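Local coordinates for uncharacterized protein (Bacteroides thetaiotaomicron VPI-5482, PDB 3KNY), which is of unknown function but folds into two domains and is probably exported as a lipoprotein of the BT_3535-like family, at residues 11-15 against 91-95; 20-24 against 130-134; 23-29 against 50-56; 188-194 against 210-216. All coordinates share one frame; numbering follows the deposited sequence.

Contact 1 of 4, residues 11-15 against 91-95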
loop_
_atom_site.group_PDB
_atom_site.type_symbol
_atom_site.label_atom_id
_atom_site.label_comp_id
_atom_site.label_asym_id
_atom_site.label_seq_id
_atom_site.Cartn_x
_atom_site.Cartn_y
_atom_site.Cartn_z
ATOM N N VAL A 11 -1.988 -10.157 10.647
ATOM C CA VAL A 11 -3.018 -10.322 9.630
ATOM C C VAL A 11 -3.436 -8.960 9.070
ATOM O O VAL A 11 -2.961 -7.932 9.504
ATOM C CB VAL A 11 -4.249 -11.059 10.202
ATOM C CG1 VAL A 11 -3.828 -12.387 10.765
ATOM C CG2 VAL A 11 -5.001 -10.227 11.259
ATOM N N ASN A 12 -4.352 -8.963 8.109
ATOM C CA ASN A 12 -4.713 -7.764 7.392
ATOM C C ASN A 12 -5.813 -7.031 8.121
ATOM O O ASN A 12 -6.990 -7.128 7.772
ATOM C CB ASN A 12 -5.141 -8.113 5.987
ATOM C CG ASN A 12 -5.004 -6.961 5.047
ATOM O OD1 ASN A 12 -3.948 -6.331 4.977
ATOM N ND2 ASN A 12 -6.051 -6.690 4.288
ATOM N N GLU A 13 -5.415 -6.304 9.157
ATOM C CA GLU A 13 -6.345 -5.547 9.942
ATOM C C GLU A 13 -5.786 -4.164 10.277
ATOM O O GLU A 13 -4.590 -3.882 10.109
ATOM C CB GLU A 13 -6.703 -6.355 11.185
ATOM C CG GLU A 13 -5.568 -6.443 12.219
ATOM C CD GLU A 13 -5.840 -7.444 13.354
ATOM O OE1 GLU A 13 -6.995 -7.877 13.572
ATOM O OE2 GLU A 13 -4.855 -7.812 14.009
ATOM N N PRO A 14 -6.655 -3.262 10.744
ATOM C CA PRO A 14 -6.193 -1.895 10.986
ATOM C C PRO A 14 -5.134 -1.815 12.078
ATOM O O PRO A 14 -5.169 -2.595 13.035
ATOM C CB PRO A 14 -7.468 -1.187 11.409
ATOM C CG PRO A 14 -8.554 -1.976 10.832
ATOM C CD PRO A 14 -8.106 -3.378 10.931
HETATM N N MSE A 15 -4.187 -0.897 11.917
HETATM C CA MSE A 15 -3.087 -0.780 12.864
HETATM C C MSE A 15 -3.587 -0.272 14.209
HETATM O O MSE A 15 -4.641 0.367 14.284
HETATM C CB MSE A 15 -1.943 0.070 12.283
HETATM C CG MSE A 15 -2.249 1.495 11.847
HETATM SE SE MSE A 15 -0.741 2.219 10.821
HETATM C CE MSE A 15 -1.318 1.854 9.022
ATOM N N TYR A 91 -12.428 -3.262 5.953
ATOM C CA TYR A 91 -11.028 -2.865 5.850
ATOM C C TYR A 91 -10.376 -3.600 4.695
ATOM O O TYR A 91 -10.471 -4.808 4.632
ATOM C CB TYR A 91 -10.267 -3.236 7.111
ATOM C CG TYR A 91 -8.781 -2.969 6.997
ATOM C CD1 TYR A 91 -8.286 -1.672 7.023
ATOM C CD2 TYR A 91 -7.880 -4.006 6.841
ATOM C CE1 TYR A 91 -6.943 -1.431 6.909
ATOM C CE2 TYR A 91 -6.532 -3.772 6.721
ATOM C CZ TYR A 91 -6.060 -2.484 6.775
ATOM O OH TYR A 91 -4.706 -2.247 6.657
ATOM N N GLU A 92 -9.701 -2.860 3.820
ATOM C CA GLU A 92 -9.097 -3.382 2.580
ATOM C C GLU A 92 -7.614 -3.713 2.743
ATOM O O GLU A 92 -7.176 -4.811 2.412
ATOM C CB GLU A 92 -9.204 -2.315 1.476
ATOM C CG GLU A 92 -10.558 -2.222 0.839
ATOM C CD GLU A 92 -10.734 -3.248 -0.241
ATOM O OE1 GLU A 92 -10.287 -3.013 -1.398
ATOM O OE2 GLU A 92 -11.316 -4.294 0.092
ATOM N N GLY A 93 -6.854 -2.722 3.205
ATOM C CA GLY A 93 -5.421 -2.841 3.411
ATOM C C GLY A 93 -4.753 -1.488 3.240
ATOM O O GLY A 93 -5.389 -0.454 3.397
ATOM N N PHE A 94 -3.477 -1.497 2.893
ATOM C CA PHE A 94 -2.739 -0.271 2.631
ATOM C C PHE A 94 -3.002 0.254 1.218
ATOM O O PHE A 94 -3.512 -0.497 0.378
ATOM C CB PHE A 94 -1.269 -0.528 2.824
ATOM C CG PHE A 94 -0.938 -1.058 4.182
ATOM C CD1 PHE A 94 -1.055 -0.247 5.295
ATOM C CD2 PHE A 94 -0.523 -2.378 4.353
ATOM C CE1 PHE A 94 -0.753 -0.717 6.562
ATOM C CE2 PHE A 94 -0.205 -2.868 5.630
ATOM C CZ PHE A 94 -0.322 -2.025 6.739
ATOM N N LEU A 95 -2.707 1.548 0.990
ATOM C CA LEU A 95 -2.833 2.188 -0.329
ATOM C C LEU A 95 -1.664 3.144 -0.595
ATOM O O LEU A 95 -1.316 3.931 0.271
ATOM C CB LEU A 95 -4.151 2.951 -0.434
ATOM C CG LEU A 95 -4.511 3.582 -1.787
ATOM C CD1 LEU A 95 -4.723 2.493 -2.813
ATOM C CD2 LEU A 95 -5.765 4.492 -1.671
#

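Contact 2 of 4, residues 20-24 against 130-134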
loop_
_atom_site.group_PDB
_atom_site.type_symbol
_atom_site.label_atom_id
_atom_site.label_comp_id
_atom_site.label_asym_id
_atom_site.label_seq_id
_atom_site.Cartn_x
_atom_site.Cartn_y
_atom_site.Cartn_z
ATOM N N GLU A 20 3.084 1.351 13.728
ATOM C CA GLU A 20 3.171 -0.001 13.119
ATOM C C GLU A 20 3.624 -0.056 11.646
ATOM O O GLU A 20 4.345 -0.968 11.236
ATOM C CB GLU A 20 1.838 -0.743 13.225
ATOM C CG GLU A 20 1.252 -0.826 14.619
ATOM C CD GLU A 20 0.110 -1.817 14.689
ATOM O OE1 GLU A 20 -0.288 -2.335 13.625
ATOM O OE2 GLU A 20 -0.392 -2.072 15.805
ATOM N N ASN A 21 3.122 0.863 10.838
ATOM C CA ASN A 21 3.568 1.005 9.463
ATOM C C ASN A 21 3.499 2.511 9.273
ATOM O O ASN A 21 2.519 3.050 8.769
ATOM C CB ASN A 21 2.700 0.195 8.470
ATOM C CG ASN A 21 3.477 -0.204 7.192
ATOM O OD1 ASN A 21 4.693 0.019 7.099
ATOM N ND2 ASN A 21 2.774 -0.793 6.213
ATOM N N PRO A 22 4.546 3.204 9.739
ATOM C CA PRO A 22 4.501 4.658 9.934
ATOM C C PRO A 22 4.287 5.488 8.670
ATOM O O PRO A 22 3.822 6.617 8.781
ATOM C CB PRO A 22 5.861 4.970 10.575
ATOM C CG PRO A 22 6.774 3.889 10.076
ATOM C CD PRO A 22 5.914 2.660 9.885
ATOM N N GLU A 23 4.590 4.936 7.493
ATOM C CA GLU A 23 4.401 5.672 6.236
ATOM C C GLU A 23 2.922 5.766 5.808
ATOM O O GLU A 23 2.613 6.465 4.843
ATOM C CB GLU A 23 5.298 5.087 5.106
ATOM C CG GLU A 23 4.863 3.720 4.451
ATOM C CD GLU A 23 5.911 3.135 3.433
ATOM O OE1 GLU A 23 7.065 2.913 3.867
ATOM O OE2 GLU A 23 5.590 2.881 2.221
ATOM N N TYR A 24 2.031 5.091 6.540
ATOM C CA TYR A 24 0.600 5.025 6.238
ATOM C C TYR A 24 -0.301 5.637 7.335
ATOM O O TYR A 24 -0.075 5.435 8.529
ATOM C CB TYR A 24 0.184 3.548 6.024
ATOM C CG TYR A 24 0.846 2.894 4.818
ATOM C CD1 TYR A 24 0.279 2.982 3.543
ATOM C CD2 TYR A 24 2.034 2.198 4.949
ATOM C CE1 TYR A 24 0.893 2.411 2.440
ATOM C CE2 TYR A 24 2.649 1.611 3.847
ATOM C CZ TYR A 24 2.083 1.733 2.601
ATOM O OH TYR A 24 2.723 1.165 1.531
ATOM N N CYS A 130 5.583 -1.010 -2.280
ATOM C CA CYS A 130 4.588 -1.072 -1.248
ATOM C C CYS A 130 5.108 -1.770 0.006
ATOM O O CYS A 130 5.627 -2.866 -0.085
ATOM C CB CYS A 130 3.514 -1.918 -1.868
ATOM S SG CYS A 130 2.261 -1.870 -0.909
ATOM N N THR A 131 4.999 -1.162 1.176
ATOM C CA THR A 131 5.523 -1.821 2.364
ATOM C C THR A 131 4.380 -2.537 2.997
ATOM O O THR A 131 3.460 -1.900 3.487
ATOM C CB THR A 131 6.144 -0.853 3.342
ATOM O OG1 THR A 131 7.280 -0.268 2.712
ATOM C CG2 THR A 131 6.587 -1.575 4.604
ATOM N N LEU A 132 4.439 -3.863 2.984
ATOM C CA LEU A 132 3.333 -4.676 3.463
ATOM C C LEU A 132 3.371 -4.835 4.958
ATOM O O LEU A 132 2.325 -5.026 5.565
ATOM C CB LEU A 132 3.329 -6.051 2.816
ATOM C CG LEU A 132 2.971 -6.090 1.337
ATOM C CD1 LEU A 132 3.064 -7.539 0.851
ATOM C CD2 LEU A 132 1.571 -5.495 1.113
ATOM N N TYR A 133 4.561 -4.759 5.550
ATOM C CA TYR A 133 4.697 -5.023 6.973
ATOM C C TYR A 133 6.020 -4.517 7.491
ATOM O O TYR A 133 7.009 -4.537 6.770
ATOM C CB TYR A 133 4.546 -6.521 7.257
ATOM C CG TYR A 133 4.947 -6.929 8.653
ATOM C CD1 TYR A 133 4.117 -6.708 9.718
ATOM C CD2 TYR A 133 6.178 -7.520 8.902
ATOM C CE1 TYR A 133 4.485 -7.072 11.006
ATOM C CE2 TYR A 133 6.554 -7.890 10.179
ATOM C CZ TYR A 133 5.700 -7.657 11.227
ATOM O OH TYR A 133 6.060 -8.001 12.496
ATOM N N THR A 134 6.021 -4.031 8.736
ATOM C CA THR A 134 7.256 -3.559 9.393
ATOM C C THR A 134 7.248 -3.997 10.824
ATOM O O THR A 134 6.362 -3.637 11.561
ATOM C CB THR A 134 7.401 -2.032 9.382
ATOM O OG1 THR A 134 7.332 -1.561 8.029
ATOM C CG2 THR A 134 8.712 -1.661 9.961
#

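Contact 3 of 4, residues 23-29 against 50-56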
loop_
_atom_site.group_PDB
_atom_site.type_symbol
_atom_site.label_atom_id
_atom_site.label_comp_id
_atom_site.label_asym_id
_atom_site.label_seq_id
_atom_site.Cartn_x
_atom_site.Cartn_y
_atom_site.Cartn_z
ATOM N N GLU A 23 4.590 4.936 7.493
ATOM C CA GLU A 23 4.401 5.672 6.236
ATOM C C GLU A 23 2.922 5.766 5.808
ATOM O O GLU A 23 2.613 6.465 4.843
ATOM C CB GLU A 23 5.298 5.087 5.106
ATOM C CG GLU A 23 4.863 3.720 4.451
ATOM C CD GLU A 23 5.911 3.135 3.433
ATOM O OE1 GLU A 23 7.065 2.913 3.867
ATOM O OE2 GLU A 23 5.590 2.881 2.221
ATOM N N TYR A 24 2.031 5.091 6.540
ATOM C CA TYR A 24 0.600 5.025 6.238
ATOM C C TYR A 24 -0.301 5.637 7.335
ATOM O O TYR A 24 -0.075 5.435 8.529
ATOM C CB TYR A 24 0.184 3.548 6.024
ATOM C CG TYR A 24 0.846 2.894 4.818
ATOM C CD1 TYR A 24 0.279 2.982 3.543
ATOM C CD2 TYR A 24 2.034 2.198 4.949
ATOM C CE1 TYR A 24 0.893 2.411 2.440
ATOM C CE2 TYR A 24 2.649 1.611 3.847
ATOM C CZ TYR A 24 2.083 1.733 2.601
ATOM O OH TYR A 24 2.723 1.165 1.531
ATOM N N ALA A 25 -1.350 6.348 6.916
ATOM C CA ALA A 25 -2.308 6.975 7.837
ATOM C C ALA A 25 -3.293 5.938 8.386
ATOM O O ALA A 25 -3.921 5.223 7.612
ATOM C CB ALA A 25 -3.079 8.112 7.130
ATOM N N PRO A 26 -3.438 5.856 9.718
ATOM C CA PRO A 26 -4.440 4.974 10.336
ATOM C C PRO A 26 -5.833 5.301 9.850
ATOM O O PRO A 26 -6.101 6.462 9.536
ATOM C CB PRO A 26 -4.371 5.331 11.824
ATOM C CG PRO A 26 -3.069 6.044 12.036
ATOM C CD PRO A 26 -2.621 6.580 10.711
ATOM N N LEU A 27 -6.718 4.311 9.830
ATOM C CA LEU A 27 -8.095 4.524 9.387
ATOM C C LEU A 27 -8.739 5.768 9.984
ATOM O O LEU A 27 -8.494 6.154 11.145
ATOM C CB LEU A 27 -8.995 3.337 9.733
ATOM C CG LEU A 27 -8.965 2.073 8.886
ATOM C CD1 LEU A 27 -10.210 1.295 9.248
ATOM C CD2 LEU A 27 -8.935 2.346 7.376
ATOM N N ASN A 28 -9.579 6.398 9.178
ATOM C CA ASN A 28 -10.297 7.588 9.606
ATOM C C ASN A 28 -9.397 8.719 10.148
ATOM O O ASN A 28 -9.816 9.484 10.997
ATOM C CB ASN A 28 -11.382 7.183 10.604
ATOM C CG ASN A 28 -12.301 6.117 10.042
ATOM O OD1 ASN A 28 -13.046 6.361 9.084
ATOM N ND2 ASN A 28 -12.240 4.920 10.619
ATOM N N THR A 29 -8.168 8.814 9.645
ATOM C CA THR A 29 -7.315 9.966 9.892
ATOM C C THR A 29 -6.629 10.400 8.588
ATOM O O THR A 29 -6.426 9.590 7.670
ATOM C CB THR A 29 -6.229 9.700 10.968
ATOM O OG1 THR A 29 -5.089 9.066 10.369
ATOM C CG2 THR A 29 -6.767 8.865 12.113
ATOM N N SER A 50 -10.302 6.893 3.625
ATOM C CA SER A 50 -9.562 6.555 4.851
ATOM C C SER A 50 -10.385 5.686 5.798
ATOM O O SER A 50 -9.872 5.225 6.814
ATOM C CB SER A 50 -9.095 7.819 5.596
ATOM O OG SER A 50 -10.151 8.375 6.373
ATOM N N SER A 51 -11.660 5.478 5.482
ATOM C CA SER A 51 -12.503 4.611 6.298
ATOM C C SER A 51 -12.298 3.143 5.932
ATOM O O SER A 51 -12.828 2.267 6.605
ATOM C CB SER A 51 -13.966 4.955 6.096
ATOM O OG SER A 51 -14.425 4.475 4.850
ATOM N N ARG A 52 -11.581 2.885 4.836
ATOM C CA ARG A 52 -11.338 1.505 4.361
ATOM C C ARG A 52 -9.886 1.189 4.066
ATOM O O ARG A 52 -9.532 0.012 4.009
ATOM C CB ARG A 52 -12.116 1.232 3.075
ATOM C CG ARG A 52 -13.600 1.363 3.217
ATOM C CD ARG A 52 -14.173 0.196 3.973
ATOM N NE ARG A 52 -15.616 0.312 3.987
ATOM C CZ ARG A 52 -16.292 1.083 4.825
ATOM N NH1 ARG A 52 -15.652 1.784 5.757
ATOM N NH2 ARG A 52 -17.621 1.144 4.730
ATOM N N TYR A 53 -9.067 2.217 3.851
ATOM C CA TYR A 53 -7.674 2.039 3.454
ATOM C C TYR A 53 -6.775 2.840 4.378
ATOM O O TYR A 53 -7.149 3.931 4.832
ATOM C CB TYR A 53 -7.438 2.550 2.029
ATOM C CG TYR A 53 -8.184 1.828 0.947
ATOM C CD1 TYR A 53 -9.487 2.192 0.598
ATOM C CD2 TYR A 53 -7.575 0.780 0.243
ATOM C CE1 TYR A 53 -10.174 1.515 -0.422
ATOM C CE2 TYR A 53 -8.248 0.098 -0.768
ATOM C CZ TYR A 53 -9.539 0.465 -1.100
ATOM O OH TYR A 53 -10.180 -0.219 -2.099
ATOM N N GLU A 54 -5.594 2.308 4.649
ATOM C CA GLU A 54 -4.610 3.041 5.394
ATOM C C GLU A 54 -3.677 3.565 4.340
ATOM O O GLU A 54 -2.988 2.790 3.688
ATOM C CB GLU A 54 -3.946 2.160 6.434
ATOM C CG GLU A 54 -4.917 1.878 7.590
ATOM C CD GLU A 54 -4.438 0.816 8.559
ATOM O OE1 GLU A 54 -3.816 -0.189 8.098
ATOM O OE2 GLU A 54 -4.716 0.984 9.774
ATOM N N ILE A 55 -3.686 4.890 4.178
ATOM C CA ILE A 55 -3.176 5.562 2.986
ATOM C C ILE A 55 -1.819 6.250 3.191
ATOM O O ILE A 55 -1.575 6.914 4.186
ATOM C CB ILE A 55 -4.220 6.610 2.497
ATOM C CG1 ILE A 55 -5.593 5.949 2.301
ATOM C CG2 ILE A 55 -3.777 7.265 1.209
ATOM C CD1 ILE A 55 -6.760 6.904 1.927
ATOM N N ASN A 56 -0.931 6.072 2.231
ATOM C CA ASN A 56 0.327 6.793 2.206
ATOM C C ASN A 56 0.138 7.980 1.269
ATOM O O ASN A 56 -0.109 7.794 0.084
ATOM C CB ASN A 56 1.475 5.907 1.723
ATOM C CG ASN A 56 2.771 6.669 1.594
ATOM O OD1 ASN A 56 2.759 7.856 1.322
ATOM N ND2 ASN A 56 3.892 5.995 1.782
#

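Contact 4 of 4, residues 188-194 against 210-216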
loop_
_atom_site.group_PDB
_atom_site.type_symbol
_atom_site.label_atom_id
_atom_site.label_comp_id
_atom_site.label_asym_id
_atom_site.label_seq_id
_atom_site.Cartn_x
_atom_site.Cartn_y
_atom_site.Cartn_z
ATOM N N LEU A 188 -7.186 -0.851 -9.204
ATOM C CA LEU A 188 -5.998 -0.882 -8.342
ATOM C C LEU A 188 -5.144 -2.120 -8.624
ATOM O O LEU A 188 -5.658 -3.137 -9.092
ATOM C CB LEU A 188 -6.425 -0.944 -6.870
ATOM C CG LEU A 188 -7.224 0.216 -6.293
ATOM C CD1 LEU A 188 -7.633 -0.119 -4.852
ATOM C CD2 LEU A 188 -6.402 1.488 -6.347
ATOM N N ILE A 189 -3.851 -2.033 -8.315
ATOM C CA ILE A 189 -2.978 -3.205 -8.266
ATOM C C ILE A 189 -3.002 -3.673 -6.826
ATOM O O ILE A 189 -2.882 -2.855 -5.957
ATOM C CB ILE A 189 -1.543 -2.854 -8.677
ATOM C CG1 ILE A 189 -1.509 -2.388 -10.144
ATOM C CG2 ILE A 189 -0.616 -4.038 -8.522
ATOM C CD1 ILE A 189 -0.165 -1.789 -10.588
ATOM N N ALA A 190 -3.217 -4.978 -6.587
ATOM C CA ALA A 190 -3.237 -5.595 -5.237
ATOM C C ALA A 190 -2.054 -6.505 -5.129
ATOM O O ALA A 190 -1.895 -7.366 -5.971
ATOM C CB ALA A 190 -4.489 -6.431 -5.013
ATOM N N ALA A 191 -1.230 -6.313 -4.102
ATOM C CA ALA A 191 -0.072 -7.168 -3.837
ATOM C C ALA A 191 -0.285 -7.746 -2.436
ATOM O O ALA A 191 -0.614 -7.003 -1.498
ATOM C CB ALA A 191 1.256 -6.358 -3.907
ATOM N N SER A 192 -0.125 -9.061 -2.288
ATOM C CA SER A 192 -0.362 -9.702 -1.006
ATOM C C SER A 192 0.752 -10.621 -0.661
ATOM O O SER A 192 1.454 -11.105 -1.540
ATOM C CB SER A 192 -1.642 -10.532 -1.033
ATOM O OG SER A 192 -2.771 -9.687 -1.086
ATOM N N CYS A 193 0.890 -10.898 0.629
ATOM C CA CYS A 193 1.779 -11.932 1.034
ATOM C C CYS A 193 1.116 -12.779 2.095
ATOM O O CYS A 193 0.184 -12.335 2.780
ATOM C CB CYS A 193 3.073 -11.349 1.524
ATOM S SG CYS A 193 2.938 -10.603 3.133
ATOM N N SER A 194 1.577 -14.018 2.163
ATOM C CA SER A 194 1.154 -14.951 3.157
ATOM C C SER A 194 2.307 -15.928 3.373
ATOM O O SER A 194 2.559 -16.768 2.537
ATOM C CB SER A 194 -0.085 -15.682 2.679
ATOM O OG SER A 194 -0.510 -16.594 3.674
ATOM N N VAL A 210 2.924 -13.633 8.470
ATOM C CA VAL A 210 2.414 -12.363 7.987
ATOM C C VAL A 210 1.451 -12.536 6.820
ATOM O O VAL A 210 1.791 -13.127 5.812
ATOM C CB VAL A 210 3.538 -11.465 7.524
ATOM C CG1 VAL A 210 2.964 -10.148 6.981
ATOM C CG2 VAL A 210 4.535 -11.227 8.683
ATOM N N GLN A 211 0.240 -12.014 6.961
ATOM C CA GLN A 211 -0.736 -12.043 5.881
ATOM C C GLN A 211 -1.225 -10.611 5.688
ATOM O O GLN A 211 -1.992 -10.121 6.515
ATOM C CB GLN A 211 -1.889 -12.963 6.236
ATOM C CG GLN A 211 -1.504 -14.396 6.397
ATOM C CD GLN A 211 -2.669 -15.256 6.881
ATOM O OE1 GLN A 211 -2.982 -15.301 8.041
ATOM N NE2 GLN A 211 -3.291 -15.929 5.981
ATOM N N LYS A 212 -0.783 -9.946 4.615
ATOM C CA LYS A 212 -1.120 -8.542 4.362
ATOM C C LYS A 212 -1.386 -8.227 2.904
ATOM O O LYS A 212 -0.930 -8.946 2.032
ATOM C CB LYS A 212 0.018 -7.630 4.863
ATOM C CG LYS A 212 0.224 -7.731 6.348
ATOM C CD LYS A 212 0.121 -6.420 7.055
ATOM C CE LYS A 212 -0.743 -6.554 8.252
ATOM N NZ LYS A 212 -0.911 -5.301 8.987
ATOM N N THR A 213 -2.108 -7.136 2.652
ATOM C CA THR A 213 -2.410 -6.703 1.295
ATOM C C THR A 213 -2.229 -5.192 1.170
ATOM O O THR A 213 -2.686 -4.424 1.996
ATOM C CB THR A 213 -3.834 -7.098 0.874
ATOM O OG1 THR A 213 -3.954 -8.528 0.874
ATOM C CG2 THR A 213 -4.172 -6.599 -0.523
ATOM N N GLY A 214 -1.524 -4.788 0.135
ATOM C CA GLY A 214 -1.339 -3.414 -0.177
ATOM C C GLY A 214 -1.860 -3.142 -1.577
ATOM O O GLY A 214 -1.696 -3.969 -2.492
ATOM N N PHE A 215 -2.476 -1.970 -1.730
ATOM C CA PHE A 215 -3.044 -1.534 -2.988
ATOM C C PHE A 215 -2.259 -0.370 -3.556
ATOM O O PHE A 215 -1.663 0.416 -2.829
ATOM C CB PHE A 215 -4.518 -1.162 -2.805
ATOM C CG PHE A 215 -5.403 -2.346 -2.498
ATOM C CD1 PHE A 215 -5.600 -2.757 -1.202
ATOM C CD2 PHE A 215 -5.996 -3.077 -3.527
ATOM C CE1 PHE A 215 -6.417 -3.861 -0.916
ATOM C CE2 PHE A 215 -6.802 -4.177 -3.265
ATOM C CZ PHE A 215 -7.010 -4.568 -1.944
HETATM N N MSE A 216 -2.264 -0.265 -4.876
HETATM C CA MSE A 216 -1.515 0.763 -5.556
HETATM C C MSE A 216 -2.355 1.393 -6.674
HETATM O O MSE A 216 -2.928 0.676 -7.508
HETATM C CB MSE A 216 -0.244 0.142 -6.110
HETATM C CG MSE A 216 0.723 -0.244 -5.042
HETATM SE SE MSE A 216 2.202 -1.260 -5.723
HETATM C CE MSE A 216 1.452 -3.040 -5.755
#

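Contact 1 of 4, residues 11-15 against 91-95
With CG turned anti to the backbone N in both Asn12 (chi1 -157°) and Tyr91 (chi1 174°), the two side chains cross at about a right angle, the amide and ring planes being 51° apart. Segment 11-15 is the loop that leaves strand 7-10, bent into an inverse gamma turn centred on Asn12, and it runs past the entry to strand 93-97. The carbonyl oxygen of Asn12 lies at the edge of the Tyr91 ring near its plane, with O 3.4 Å from CD2. Over one face of that ring comes Pro14, whose CD stands 4.2 Å from the ring centroid and close to the normal, a CH-pi contact; the Glu13 carbonyl carbon lies over the same face, nearer the rim. The phenol oxygen is hydrogen-bonded to Glu54 OE1 on strand 53-55. A serine in place of Tyr91 would remove the ring that Pro14 lies on, and would probably open a gap beneath the loop and leave Glu54 OE1 without this partner. The Asn12 amide is gripped at both ends: ND2 donates to Glu92 O (2.9 Å) with the acceptor nearly in the amide plane but the donor well above the carbonyl plane, while OD1 is hydrogen-bonded to Thr213 N on strand 204-217. Further along, the bent chain of Met15, a selenomethionine, sets its CE in the plane of the Phe94 ring, at the edge, 3.6 Å from CE1.

Contact 2 of 4, residues 20-24 against 130-134
A type I beta turn from Asn21 to Tyr24, closed by Tyr24 N donating to Asn21 O at 3.1 Å, is held here against strand 124-134 beside a classic beta bulge. Leu132 and Tyr133 both pair with Ile141 and both turn their side chains away from the turn, which leaves Thr131 and Thr134 facing it together. Asn21 reaches toward both threonines. Its CG is anti to the backbone N (chi1 -154°), and from there ND2 donates to Thr131 O at 3.0 Å with 158° at the hydrogen. The oxygen lies in the amide plane, although the nitrogen approaches from above the plane of the carbonyl. At the other branch of the same amide, OD1 is 3.2 Å from Thr134 OG1 and 3.5 Å from Thr131 CG2. Two further side chains of the turn grip Thr131: Thr131 N donates to Tyr24 OH at 3.3 Å (154° at the hydrogen), and Thr131 OG1 makes a weak bond to Glu23 OE1 at 3.4 Å. One strand residue is thus engaged through its amide N, carbonyl O and hydroxyl. The phenol oxygen of Tyr24 also receives a weak bond from Asn96 ND2. Strand 124-134 is outermost in its three-stranded antiparallel sheet and pairs with strand 140-149, while the turn is flanked by strand 93-97, where Asn21 touches Phe94 and the Tyr24 and Phe94 rings meet.

Contact 3 of 4, residues 23-29 against 50-56
Leu27, Glu54 and Asn56 carry the largest buried areas where segment 23-29, with its type II beta turn from Pro26 to Thr29, runs alongside strand 53-55 of the mixed sheet. Leu27 sits at the first corner of that turn. Its CG is anti to the carbonyl carbon (chi1 -78°), and the CD2 branch reaches over the backbone of 50-53, coming 3.5 Å from Tyr53 O. The turn is tied on just beyond it by Asn28 N, which donates to Ser50 O at 2.7 Å and 170°. Glu54 works differently: its CB and CG lie along the Ala25 carbonyl, CB being 3.3 Å from Ala25 O, and the carboxylate is buried with a partner for each oxygen, Tyr91 OH at OE1 and Met15 N at OE2. In the middle, Ala25 N donates a straight bond to Ile55 O (2.8 Å), whereas the return bond from Ile55 N is long and weak. Asn56, at the far end, presses CB against Tyr24 CE1 at 3.6 Å, its amide standing almost perpendicular to the ring; the amide OD1 is taken by Ser58 N. The ring's CD1 meanwhile lies 3.3 Å from Glu54 O. A valine at Tyr24 would lack the ring and hydroxyl, and is likely to open a gap beside Asn56 CB and to leave Thr131 N without its acceptor. At the end of the turn Thr29 OG1 folds back to donate to Pro26 O, 2.9 Å away.

Contact 4 of 4, residues 188-194 against 210-216
This is the paired body of the beta hairpin formed by strands 188-201 and 204-217, whose short segments here run antiparallel at 157° with their axes 4.6 Å apart at closest approach. Ile189 with Met216, Ala191 with Gly214 and Cys193 with Lys212 are the hydrogen-bonded pairs, each closed by two N-H...O bonds; Ala191 N to Gly214 O measures 2.9 Å at 173°. Among the non-hydrogen-bonded pairs, Ser192 OG and Thr213 OG1 share a bond of 2.6 Å across the strands. On the same face Phe215 is met by Ala190 CB, 3.7 Å from its CE2, and by Leu188, whose CD1 is 3.6 Å from CD2 of the ring. The reverse face packs against strands 124-134 and 140-149 of the antiparallel sheet, so one sheet lies over the other through Ile189, Ala191, Cys193, Val210 and Met216. Met216, a selenomethionine, bends at chi3 (-84°), which turns CE back over the neighbouring strand to touch Ile189 CG2 at 3.6 Å and Ala191 CB at 3.8 Å. Cys193 SG lies 3.9 Å from Val210 CG1, and Leu132 on strand 124-134 packs on Cys193 too.

The contacts lie close together, with centres from about 9 Å (contact 1 to contacts 3 and 4) to about 15 Å (contact 3 to contact 4). Contacts 1, 3 and 4 all reach the mixed sheet, in which strand 93-97 runs between strands 53-55 and 204-217; contact 2 instead engages strand 124-134 of the antiparallel sheet. Along the chain contact 3 is nested inside the loop closed by contact 1, contact 2 crosses contact 1 and starts from the same stretch as contact 3, and contact 4 follows the others. The long loop after strand 7-10 thus touches strands 53-55 and 93-97 of the mixed sheet and strand 124-134 of the antiparallel one, joining the two sheets.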